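PDB 1I0R: ferric-chelate reductase (NAD(P)H) from Archaeoglobus fulgidus, which catalyses the NAD(P)H-dependent reduction of chelated ferric iron to ferrous iron, works as a homodimer with a flavin cofactor, and also reduces FMN and FAD. Local coordinates for residues T31-T36 against Q41-L46. Residues are numbered along the deposited sequence; the frame is centred on the assembly and turned at random.
Sequences TVFQLT and QIAVCL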
loop_
_atom_site.group_PDB
_atom_site.type_symbol
_atom_site.label_atom_id
_atom_site.label_comp_id
_atom_site.label_asym_id
_atom_site.label_seq_id
_atom_site.Cartn_x
_atom_site.Cartn_y
_atom_site.Cartn_z
ATOM N N THR B 31 -5.407 -3.597 -1.843
ATOM C CA THR B 31 -4.898 -3.021 -0.596
ATOM C C THR B 31 -4.247 -4.038 0.330
ATOM O O THR B 31 -4.864 -4.547 1.285
ATOM C CB THR B 31 -6.031 -2.235 0.107
ATOM O OG1 THR B 31 -6.543 -1.253 -0.815
ATOM C CG2 THR B 31 -5.515 -1.495 1.342
ATOM N N VAL B 32 -2.989 -4.340 0.010
ATOM C CA VAL B 32 -2.158 -5.292 0.739
ATOM C C VAL B 32 -0.807 -4.617 0.890
ATOM O O VAL B 32 -0.228 -4.131 -0.092
ATOM C CB VAL B 32 -1.958 -6.595 -0.057
ATOM C CG1 VAL B 32 -0.965 -7.496 0.652
ATOM C CG2 VAL B 32 -3.325 -7.292 -0.258
ATOM N N PHE B 33 -0.318 -4.567 2.118
ATOM C CA PHE B 33 0.946 -3.904 2.379
ATOM C C PHE B 33 1.639 -4.434 3.614
ATOM O O PHE B 33 1.002 -4.850 4.573
ATOM C CB PHE B 33 0.748 -2.373 2.445
ATOM C CG PHE B 33 -0.328 -1.897 3.398
ATOM C CD1 PHE B 33 0.016 -1.367 4.628
ATOM C CD2 PHE B 33 -1.662 -1.845 3.004
ATOM C CE1 PHE B 33 -0.962 -0.772 5.463
ATOM C CE2 PHE B 33 -2.639 -1.262 3.823
ATOM C CZ PHE B 33 -2.284 -0.722 5.054
ATOM N N GLN B 34 2.964 -4.425 3.594
ATOM C CA GLN B 34 3.728 -4.841 4.760
ATOM C C GLN B 34 3.736 -3.672 5.754
ATOM O O GLN B 34 4.000 -2.531 5.363
ATOM C CB GLN B 34 5.177 -5.180 4.358
ATOM C CG GLN B 34 6.049 -5.607 5.552
ATOM C CD GLN B 34 7.423 -6.120 5.128
ATOM O OE1 GLN B 34 7.726 -6.208 3.927
ATOM N NE2 GLN B 34 8.256 -6.466 6.116
ATOM N N LEU B 35 3.494 -3.956 7.028
ATOM C CA LEU B 35 3.488 -2.884 8.040
ATOM C C LEU B 35 4.764 -2.787 8.843
ATOM O O LEU B 35 5.228 -1.673 9.157
ATOM C CB LEU B 35 2.329 -3.095 9.014
ATOM C CG LEU B 35 0.943 -3.038 8.370
ATOM C CD1 LEU B 35 -0.081 -2.720 9.442
ATOM C CD2 LEU B 35 0.913 -1.926 7.338
ATOM N N THR B 36 5.328 -3.947 9.174
ATOM C CA THR B 36 6.519 -4.020 10.026
ATOM C C THR B 36 7.473 -5.123 9.562
ATOM O O THR B 36 7.080 -6.013 8.795
ATOM C CB THR B 36 6.121 -4.339 11.500
ATOM O OG1 THR B 36 5.544 -5.649 11.579
ATOM C CG2 THR B 36 5.067 -3.336 12.022
ATOM N N GLN B 41 4.806 -8.315 9.493
ATOM C CA GLN B 41 3.349 -8.251 9.538
ATOM C C GLN B 41 2.834 -7.663 8.230
ATOM O O GLN B 41 3.405 -6.709 7.677
ATOM C CB GLN B 41 2.866 -7.404 10.723
ATOM C CG GLN B 41 3.245 -8.035 12.030
ATOM C CD GLN B 41 2.826 -7.204 13.220
ATOM O OE1 GLN B 41 3.327 -6.081 13.424
ATOM N NE2 GLN B 41 1.916 -7.739 14.014
ATOM N N ILE B 42 1.743 -8.246 7.742
ATOM C CA ILE B 42 1.105 -7.845 6.476
ATOM C C ILE B 42 -0.333 -7.448 6.743
ATOM O O ILE B 42 -1.038 -8.125 7.489
ATOM C CB ILE B 42 1.063 -9.024 5.461
ATOM C CG1 ILE B 42 2.464 -9.602 5.265
ATOM C CG2 ILE B 42 0.472 -8.557 4.126
ATOM C CD1 ILE B 42 3.528 -8.583 4.851
ATOM N N ALA B 43 -0.764 -6.348 6.144
ATOM C CA ALA B 43 -2.138 -5.893 6.308
ATOM C C ALA B 43 -2.930 -6.096 5.020
ATOM O O ALA B 43 -2.391 -5.938 3.914
ATOM C CB ALA B 43 -2.158 -4.412 6.680
ATOM N N VAL B 44 -4.198 -6.494 5.172
ATOM C CA VAL B 44 -5.094 -6.603 4.019
ATOM C C VAL B 44 -6.379 -5.902 4.443
ATOM O O VAL B 44 -6.869 -6.125 5.536
ATOM C CB VAL B 44 -5.416 -8.094 3.580
ATOM C CG1 VAL B 44 -4.137 -8.802 3.112
ATOM C CG2 VAL B 44 -6.015 -8.874 4.707
ATOM N N CYS B 45 -6.906 -5.020 3.592
ATOM C CA CYS B 45 -8.125 -4.293 3.936
ATOM C C CYS B 45 -9.247 -4.844 3.057
ATOM O O CYS B 45 -9.194 -4.719 1.841
ATOM C CB CYS B 45 -7.909 -2.792 3.694
ATOM S SG CYS B 45 -9.202 -1.756 4.391
ATOM N N LEU B 46 -10.239 -5.464 3.703
ATOM C CA LEU B 46 -11.364 -6.107 3.011
ATOM C C LEU B 46 -12.709 -5.490 3.364
ATOM O O LEU B 46 -12.954 -5.147 4.514
ATOM C CB LEU B 46 -11.412 -7.588 3.398
ATOM C CG LEU B 46 -10.069 -8.306 3.232
ATOM C CD1 LEU B 46 -10.129 -9.742 3.821
ATOM C CD2 LEU B 46 -9.743 -8.353 1.741
#
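The beta hairpin of strands 23-37 and 40-47, part of the closed antiparallel barrel of this flavin reductase family member, brings F33 opposite A43 in a hydrogen-bonded pair. A43 N reaches F33 O at 2.8 Å in an almost straight bond (179°), and F33 N answers to A43 O at 3.1 Å. C45 N to T31 O and L35 N to Q41 O carry the pairing on toward the two ends.

The two sheet faces differ. On that of F33 and A43, in the ring position described, one of two modelled, chi1 of 53° sets the phenyl group between its own backbone N and carbonyl carbon, laying it over the methyl: A43 CB sits 4.0 Å from the F33 ring centroid, a CH-pi contact over the face. L35 CG meets the same methyl at 3.8 Å, and T31 CG2 lies at the edge of that ring. On the other face V32 and V44 stand side by side, CG2 to CG1 3.8 Å, while I42 CD1 slants across to Q34 CB.

Q34, with CG anti to the backbone N, reaches forward along its own strand, NE2 donating to T36 O at 3.0 Å from above the carbonyl plane. An alanine here would probably leave T36 O without that donor and thin the cover of I42 CD1, which would keep its contact with CB but lose CG.

T31, C45 and L46 belong to the FMN-binding residues. Strand 126-138 pairs with the far edge of 41-46, V32 and V44 pack on V64 of strand 61-67, and the F33 ring, so placed, stacks on F33 of the second subunit.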